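Local coordinates for protein trimeric intracellular cation channel type 1B.2 (Caenorhabditis elegans, PDB 5EIK) that forms a homotrimeric, PIP2-binding channel that conducts potassium across intracellular membranes and may supply counter-ion current during calcium release, at residues A[206-211]-A[216-221]; A[81-86]-A[142-147]. All coordinates share one frame; numbering follows the deposited sequence.

Contact 1: A[206-211]-A[216-221]; sequences TLERHS and APHDLV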
ATOM      1  N   THR A 206      -1.031 -26.593  -4.552  1.00 43.29           N
ATOM      2  CA  THR A 206      -2.462 -26.381  -4.456  1.00 44.76           C
ATOM      3  C   THR A 206      -3.151 -27.610  -5.016  1.00 44.81           C
ATOM      4  O   THR A 206      -4.025 -28.193  -4.366  1.00 40.34           O
ATOM      5  CB  THR A 206      -2.897 -25.129  -5.238  1.00 52.78           C
ATOM      6  OG1 THR A 206      -2.331 -23.968  -4.617  1.00 54.88           O
ATOM      7  CG2 THR A 206      -4.413 -24.996  -5.244  1.00 46.38           C
ATOM      8  N   LEU A 207      -2.746 -28.007  -6.219  1.00 38.41           N
ATOM      9  CA  LEU A 207      -3.316 -29.190  -6.864  1.00 49.71           C
ATOM     10  C   LEU A 207      -3.152 -30.394  -5.951  1.00 52.43           C
ATOM     11  O   LEU A 207      -4.084 -31.175  -5.734  1.00 43.86           O
ATOM     12  CB  LEU A 207      -2.606 -29.473  -8.186  1.00 47.11           C
ATOM     13  CG  LEU A 207      -2.871 -28.503  -9.334  1.00 51.57           C
ATOM     14  CD1 LEU A 207      -2.067 -28.934 -10.543  1.00 56.13           C
ATOM     15  CD2 LEU A 207      -4.358 -28.483  -9.658  1.00 52.27           C
ATOM     16  N   GLU A 208      -1.944 -30.532  -5.422  1.00 53.48           N
ATOM     17  CA  GLU A 208      -1.605 -31.619  -4.529  1.00 60.95           C
ATOM     18  C   GLU A 208      -2.559 -31.645  -3.338  1.00 59.90           C
ATOM     19  O   GLU A 208      -2.977 -32.713  -2.887  1.00 63.46           O
ATOM     20  CB  GLU A 208      -0.170 -31.433  -4.058  1.00 69.16           C
ATOM     21  CG  GLU A 208       0.411 -32.615  -3.355  1.00 80.66           C
ATOM     22  CD  GLU A 208       1.894 -32.462  -3.115  1.00 89.31           C
ATOM     23  OE1 GLU A 208       2.276 -31.564  -2.335  1.00 90.75           O
ATOM     24  OE2 GLU A 208       2.675 -33.236  -3.711  1.00 93.48           O
ATOM     25  N   ARG A 209      -2.905 -30.463  -2.842  1.00 56.82           N
ATOM     26  CA  ARG A 209      -3.809 -30.326  -1.704  1.00 58.24           C
ATOM     27  C   ARG A 209      -5.238 -30.744  -2.040  1.00 62.92           C
ATOM     28  O   ARG A 209      -6.024 -31.078  -1.153  1.00 55.89           O
ATOM     29  CB  ARG A 209      -3.816 -28.877  -1.221  1.00 61.51           C
ATOM     30  CG  ARG A 209      -2.606 -28.490  -0.407  1.00 64.17           C
ATOM     31  CD  ARG A 209      -2.773 -28.933   1.028  1.00 65.16           C
ATOM     32  NE  ARG A 209      -1.523 -28.844   1.771  1.00 63.32           N
ATOM     33  CZ  ARG A 209      -1.373 -29.245   3.027  1.00 62.85           C
ATOM     34  NH1 ARG A 209      -2.401 -29.763   3.687  1.00 58.42           N
ATOM     35  NH2 ARG A 209      -0.191 -29.139   3.616  1.00 61.58           N
ATOM     36  N   HIS A 210      -5.578 -30.708  -3.320  1.00 64.16           N
ATOM     37  CA  HIS A 210      -6.915 -31.083  -3.750  1.00 72.67           C
ATOM     38  C   HIS A 210      -6.876 -32.426  -4.461  1.00 78.40           C
ATOM     39  O   HIS A 210      -7.843 -32.830  -5.106  1.00 76.54           O
ATOM     40  CB  HIS A 210      -7.489 -30.001  -4.665  1.00 74.75           C
ATOM     41  CG  HIS A 210      -7.802 -28.723  -3.955  1.00 76.93           C
ATOM     42  ND1 HIS A 210      -8.842 -28.609  -3.057  1.00 81.10           N
ATOM     43  CD2 HIS A 210      -7.191 -27.515  -3.977  1.00 74.79           C
ATOM     44  CE1 HIS A 210      -8.856 -27.386  -2.557  1.00 84.26           C
ATOM     45  NE2 HIS A 210      -7.864 -26.703  -3.098  1.00 77.56           N
ATOM     46  N   SER A 211      -5.739 -33.104  -4.330  1.00 82.48           N
ATOM     47  CA  SER A 211      -5.523 -34.418  -4.922  1.00 88.69           C
ATOM     48  C   SER A 211      -6.109 -34.533  -6.319  1.00 93.50           C
ATOM     49  O   SER A 211      -7.039 -35.305  -6.541  1.00 95.95           O
ATOM     50  CB  SER A 211      -6.141 -35.495  -4.028  1.00 83.20           C
ATOM     51  OG  SER A 211      -5.616 -35.429  -2.715  1.00 82.97           O
ATOM     52  N   ALA A 216       1.555 -38.461  -8.452  1.00 78.02           N
ATOM     53  CA  ALA A 216       2.881 -38.780  -7.945  1.00 68.51           C
ATOM     54  C   ALA A 216       2.911 -38.693  -6.428  1.00 64.68           C
ATOM     55  O   ALA A 216       2.089 -38.001  -5.825  1.00 63.09           O
ATOM     56  CB  ALA A 216       3.901 -37.821  -8.534  1.00 62.76           C
ATOM     57  N   PRO A 217       3.852 -39.406  -5.788  1.00 64.90           N
ATOM     58  CA  PRO A 217       3.971 -39.385  -4.326  1.00 62.43           C
ATOM     59  C   PRO A 217       4.327 -37.962  -3.909  1.00 59.54           C
ATOM     60  O   PRO A 217       5.332 -37.419  -4.371  1.00 53.45           O
ATOM     61  CB  PRO A 217       5.126 -40.350  -4.054  1.00 57.93           C
ATOM     62  CG  PRO A 217       5.103 -41.270  -5.236  1.00 63.74           C
ATOM     63  CD  PRO A 217       4.838 -40.326  -6.380  1.00 61.90           C
ATOM     64  N   HIS A 218       3.517 -37.364  -3.044  1.00 57.31           N
ATOM     65  CA  HIS A 218       3.761 -35.995  -2.607  1.00 59.48           C
ATOM     66  C   HIS A 218       5.186 -35.730  -2.131  1.00 56.52           C
ATOM     67  O   HIS A 218       5.784 -34.716  -2.500  1.00 51.05           O
ATOM     68  CB  HIS A 218       2.747 -35.602  -1.530  1.00 60.41           C
ATOM     69  CG  HIS A 218       1.338 -35.533  -2.037  1.00 68.86           C
ATOM     70  ND1 HIS A 218       0.270 -35.203  -1.232  1.00 73.36           N
ATOM     71  CD2 HIS A 218       0.824 -35.758  -3.271  1.00 66.29           C
ATOM     72  CE1 HIS A 218      -0.843 -35.228  -1.946  1.00 71.57           C
ATOM     73  NE2 HIS A 218      -0.533 -35.561  -3.187  1.00 71.87           N
ATOM     74  N   ASP A 219       5.742 -36.640  -1.336  1.00 58.20           N
ATOM     75  CA  ASP A 219       7.103 -36.457  -0.844  1.00 63.05           C
ATOM     76  C   ASP A 219       8.117 -36.418  -1.976  1.00 58.72           C
ATOM     77  O   ASP A 219       9.203 -35.863  -1.825  1.00 58.91           O
ATOM     78  CB  ASP A 219       7.488 -37.558   0.149  1.00 72.62           C
ATOM     79  CG  ASP A 219       7.060 -37.236   1.572  1.00 79.06           C
ATOM     80  OD1 ASP A 219       7.224 -36.072   1.995  1.00 81.96           O
ATOM     81  OD2 ASP A 219       6.575 -38.151   2.276  1.00 88.79           O
ATOM     82  N   LEU A 220       7.763 -37.010  -3.108  1.00 57.13           N
ATOM     83  CA  LEU A 220       8.652 -37.022  -4.259  1.00 54.61           C
ATOM     84  C   LEU A 220       8.511 -35.703  -5.016  1.00 51.47           C
ATOM     85  O   LEU A 220       9.495 -35.151  -5.507  1.00 48.20           O
ATOM     86  CB  LEU A 220       8.307 -38.194  -5.179  1.00 64.50           C
ATOM     87  CG  LEU A 220       9.128 -38.313  -6.465  1.00 72.22           C
ATOM     88  CD1 LEU A 220      10.613 -38.496  -6.138  1.00 69.80           C
ATOM     89  CD2 LEU A 220       8.599 -39.486  -7.277  1.00 76.77           C
ATOM     90  N   VAL A 221       7.278 -35.210  -5.112  1.00 45.33           N
ATOM     91  CA  VAL A 221       7.018 -33.948  -5.790  1.00 45.89           C
ATOM     92  C   VAL A 221       7.747 -32.869  -5.003  1.00 44.47           C
ATOM     93  O   VAL A 221       8.402 -31.993  -5.569  1.00 42.52           O
ATOM     94  CB  VAL A 221       5.501 -33.613  -5.820  1.00 50.87           C
ATOM     95  CG1 VAL A 221       5.295 -32.176  -6.253  1.00 45.13           C
ATOM     96  CG2 VAL A 221       4.777 -34.542  -6.784  1.00 47.79           C
TER
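Glu208, in the last turn of helix 194-209, reaches across to His218, the first residue of helix 218-238, and lays its side chain over one face of the imidazole. Their CA atoms, 7.2 Å apart, are the nearest pair between the two segments. With CG anti to the backbone N (chi1 -168°) and the chain extended beyond it, the glutamate runs straight out from its helix, placing CG over the ring centre in a CH-pi contact; the modelled separation is doubtfully short. The carboxylate continues over the CG side of the ring toward His218 CB, its plane turned 37° from that of the imidazole, and no hydrogen bond joins the two groups. One of its oxygens also meets aliphatic carbon: Glu208 OE2 lies 3.5 Å from Val221 CB.

The close packing is thus confined to Glu208, His218 and Val221, and the segments bury just 178 Å² between them. Were an alanine to stand at His218, the methylene chain of Glu208 would probably lose its aromatic cover and the carboxylate would be freer to swing. The solvent side is looser: Ser211 is exposed, and so is Pro217, which is turned away from helix 194-209 at the N-cap of helix 218-238, while its O takes bonds from Leu220 N and Val221 N. His210 turns instead toward helix 153-165, stacking on Tyr153 and hydrogen-bonding Gln156. The contact closes the short, probably lumenal turn of a helical hairpin made by two successive transmembrane helices.

Contact 2: A[81-86]-A[142-147]; sequences LGEPII and VKHAVR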
ATOM      1  N   LEU A  81      -4.763 -11.419   2.929  1.00 35.08           N
ATOM      2  CA  LEU A  81      -5.836 -12.051   3.687  1.00 37.08           C
ATOM      3  C   LEU A  81      -6.581 -11.128   4.641  1.00 31.71           C
ATOM      4  O   LEU A  81      -7.542 -11.542   5.280  1.00 47.75           O
ATOM      5  CB  LEU A  81      -5.276 -13.250   4.453  1.00 25.49           C
ATOM      6  CG  LEU A  81      -4.698 -14.320   3.522  1.00 38.96           C
ATOM      7  CD1 LEU A  81      -3.980 -15.386   4.337  1.00 32.70           C
ATOM      8  CD2 LEU A  81      -5.818 -14.928   2.679  1.00 29.04           C
ATOM      9  N   GLY A  82      -6.144  -9.881   4.736  1.00 37.21           N
ATOM     10  CA  GLY A  82      -6.805  -8.939   5.623  1.00 35.81           C
ATOM     11  C   GLY A  82      -6.492  -9.161   7.094  1.00 39.34           C
ATOM     12  O   GLY A  82      -7.274  -8.786   7.960  1.00 38.23           O
ATOM     13  N   GLU A  83      -5.352  -9.780   7.379  1.00 34.03           N
ATOM     14  CA  GLU A  83      -4.944 -10.030   8.754  1.00 33.70           C
ATOM     15  C   GLU A  83      -4.089  -8.838   9.143  1.00 37.25           C
ATOM     16  O   GLU A  83      -3.554  -8.155   8.276  1.00 31.15           O
ATOM     17  CB  GLU A  83      -4.099 -11.306   8.841  1.00 36.92           C
ATOM     18  CG  GLU A  83      -4.658 -12.478   8.060  1.00 43.12           C
ATOM     19  CD  GLU A  83      -3.723 -13.686   8.056  1.00 56.32           C
ATOM     20  OE1 GLU A  83      -2.506 -13.491   7.866  1.00 60.48           O
ATOM     21  OE2 GLU A  83      -4.202 -14.828   8.231  1.00 59.61           O
ATOM     22  N   PRO A  84      -3.957  -8.561  10.448  1.00 36.58           N
ATOM     23  CA  PRO A  84      -3.133  -7.421  10.869  1.00 35.66           C
ATOM     24  C   PRO A  84      -1.746  -7.533  10.234  1.00 32.93           C
ATOM     25  O   PRO A  84      -1.091  -8.566  10.361  1.00 34.00           O
ATOM     26  CB  PRO A  84      -3.099  -7.569  12.390  1.00 30.20           C
ATOM     27  CG  PRO A  84      -4.463  -8.134  12.681  1.00 29.50           C
ATOM     28  CD  PRO A  84      -4.607  -9.202  11.603  1.00 30.13           C
ATOM     29  N   ILE A  85      -1.312  -6.479   9.546  1.00 31.54           N
ATOM     30  CA  ILE A  85      -0.009  -6.473   8.878  1.00 38.08           C
ATOM     31  C   ILE A  85       1.119  -6.721   9.867  1.00 37.50           C
ATOM     32  O   ILE A  85       2.178  -7.228   9.519  1.00 39.59           O
ATOM     33  CB  ILE A  85       0.266  -5.111   8.200  1.00 38.59           C
ATOM     34  CG1 ILE A  85      -0.818  -4.809   7.171  1.00 50.66           C
ATOM     35  CG2 ILE A  85       1.613  -5.141   7.496  1.00 49.42           C
ATOM     36  CD1 ILE A  85      -0.867  -5.805   6.037  1.00 43.35           C
ATOM     37  N   ILE A  86       0.861  -6.348  11.108  1.00 42.82           N
ATOM     38  CA  ILE A  86       1.798  -6.458  12.197  1.00 36.60           C
ATOM     39  C   ILE A  86       2.004  -7.887  12.717  1.00 43.33           C
ATOM     40  O   ILE A  86       3.011  -8.176  13.365  1.00 41.78           O
ATOM     41  CB  ILE A  86       1.328  -5.505  13.346  1.00 38.06           C
ATOM     42  CG1 ILE A  86       2.507  -4.685  13.832  1.00 40.13           C
ATOM     43  CG2 ILE A  86       0.661  -6.286  14.483  1.00 36.07           C
ATOM     44  CD1 ILE A  86       3.151  -3.894  12.737  1.00 42.20           C
ATOM     45  N   VAL A 142       0.084 -22.075   1.191  1.00 38.64           N
ATOM     46  CA  VAL A 142      -1.009 -22.769   0.529  1.00 38.18           C
ATOM     47  C   VAL A 142      -1.914 -23.446   1.554  1.00 40.11           C
ATOM     48  O   VAL A 142      -3.142 -23.346   1.481  1.00 41.98           O
ATOM     49  CB  VAL A 142      -0.464 -23.817  -0.467  1.00 41.04           C
ATOM     50  CG1 VAL A 142      -1.580 -24.715  -0.953  1.00 31.92           C
ATOM     51  CG2 VAL A 142       0.181 -23.108  -1.652  1.00 32.66           C
ATOM     52  N   LYS A 143      -1.304 -24.123   2.519  1.00 38.23           N
ATOM     53  CA  LYS A 143      -2.060 -24.810   3.558  1.00 44.13           C
ATOM     54  C   LYS A 143      -2.898 -23.817   4.358  1.00 45.50           C
ATOM     55  O   LYS A 143      -4.071 -24.067   4.643  1.00 49.11           O
ATOM     56  CB  LYS A 143      -1.106 -25.553   4.491  1.00 52.74           C
ATOM     57  CG  LYS A 143      -1.790 -26.463   5.483  1.00 49.62           C
ATOM     58  CD  LYS A 143      -0.773 -27.114   6.405  1.00 62.52           C
ATOM     59  CE  LYS A 143      -1.441 -28.058   7.395  1.00 72.97           C
ATOM     60  NZ  LYS A 143      -0.448 -28.722   8.282  1.00 79.07           N
ATOM     61  N   HIS A 144      -2.297 -22.688   4.718  1.00 43.77           N
ATOM     62  CA  HIS A 144      -3.009 -21.660   5.470  1.00 41.07           C
ATOM     63  C   HIS A 144      -4.224 -21.169   4.674  1.00 45.49           C
ATOM     64  O   HIS A 144      -5.337 -21.083   5.205  1.00 40.75           O
ATOM     65  CB  HIS A 144      -2.061 -20.499   5.775  1.00 48.69           C
ATOM     66  CG  HIS A 144      -2.677 -19.404   6.588  1.00 56.27           C
ATOM     67  ND1 HIS A 144      -3.413 -19.645   7.728  1.00 63.54           N
ATOM     68  CD2 HIS A 144      -2.633 -18.058   6.446  1.00 57.78           C
ATOM     69  CE1 HIS A 144      -3.797 -18.494   8.253  1.00 53.95           C
ATOM     70  NE2 HIS A 144      -3.336 -17.516   7.493  1.00 54.46           N
ATOM     71  N   ALA A 145      -4.013 -20.867   3.394  1.00 36.28           N
ATOM     72  CA  ALA A 145      -5.095 -20.388   2.543  1.00 37.47           C
ATOM     73  C   ALA A 145      -6.202 -21.423   2.386  1.00 42.14           C
ATOM     74  O   ALA A 145      -7.382 -21.074   2.355  1.00 38.29           O
ATOM     75  CB  ALA A 145      -4.558 -19.998   1.172  1.00 37.01           C
ATOM     76  N   VAL A 146      -5.818 -22.691   2.276  1.00 42.56           N
ATOM     77  CA  VAL A 146      -6.785 -23.772   2.120  1.00 42.55           C
ATOM     78  C   VAL A 146      -7.697 -23.885   3.337  1.00 45.97           C
ATOM     79  O   VAL A 146      -8.890 -24.159   3.211  1.00 49.61           O
ATOM     80  CB  VAL A 146      -6.062 -25.117   1.895  1.00 44.59           C
ATOM     81  CG1 VAL A 146      -7.046 -26.275   1.997  1.00 41.24           C
ATOM     82  CG2 VAL A 146      -5.412 -25.109   0.529  1.00 47.34           C
ATOM     83  N   ARG A 147      -7.128 -23.664   4.516  1.00 49.94           N
ATOM     84  CA  ARG A 147      -7.888 -23.735   5.751  1.00 52.08           C
ATOM     85  C   ARG A 147      -8.882 -22.574   5.872  1.00 57.15           C
ATOM     86  O   ARG A 147      -9.937 -22.719   6.486  1.00 65.21           O
ATOM     87  CB  ARG A 147      -6.925 -23.746   6.937  1.00 60.43           C
ATOM     88  CG  ARG A 147      -7.592 -23.848   8.301  1.00 82.53           C
ATOM     89  CD  ARG A 147      -6.571 -24.214   9.373  1.00 92.63           C
ATOM     90  NE  ARG A 147      -5.461 -23.265   9.425  1.00100.07           N
ATOM     91  CZ  ARG A 147      -5.552 -22.026   9.897  1.00101.38           C
ATOM     92  NH1 ARG A 147      -6.707 -21.573  10.367  1.00 96.18           N
ATOM     93  NH2 ARG A 147      -4.486 -21.236   9.894  1.00100.44           N
TER
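Leu81 and Glu83, which both touch His144, flank Gly82, whose positive phi ends helix 72-81 in a Schellman motif and turns the chain out into an irregular loop; Leu81 CA comes 8.4 Å from Ala145 CA, the closest CA pair between this segment and the continuous helix at 142-147.

Glu83 and His144 extend to meet each other from opposite directions. The imidazole is carried out from its helix with CG anti to the backbone N (chi1 -178°), and its NE2 donates to Glu83 OE2 over 2.9 Å in a nearly straight bond, 163° at the hydrogen. The acceptor lies almost in the ring plane, at the edge, and the proton arrives on the syn side of the carboxylate, slightly out of its plane. The two flat groups are twisted 49° against each other. Leu81 adds a nonpolar flank: its CD1 branch sits obliquely against the ring, 3.7 Å from His144 CD2.

This His-carboxylate bond ties the loop just after the discontinuous second transmembrane helix to the fourth in the TRIC channel fold. Beside it, Leu81 and Ala145 both pack on Val159 of helix 153-165, so the polar pair sits at the margin of a nonpolar helix interface.

The carboxylate would probably stabilise a positive charge on the imidazole; Arg147 brings its guanidinium to the His144 edge, 6.6 Å from Arg147 NH2 to Glu83 OE2, but is too poorly ordered to weigh against this. Further along the loop, Pro84 packs on Leu81 of the second subunit, while Ile85 and Ile86 touch both that subunit and the bound phosphoinositide PT5.

In the fold
From the N terminus, the chain first enters contact 2 at the end of helix 72-81. It returns to that contact 55 residues later, after helices 92-107 and 112-117 and most of helix 120-148. Contact 1 opens only afterwards, at the end of helix 194-209, and closes a loop of four intervening residues. The two are thus in series, neither nested nor crossed, with centres about 21 Å apart. Helix 120-148 links them: Val142 packs on Thr206 and Arg209, and Lys143 CD lies 3.5 Å from Arg209 NH2. Together they run from the subunit interface beside 81-86, through helix 120-148, to the hairpin end of helices 194-209 and 218-238 at the chain's surface.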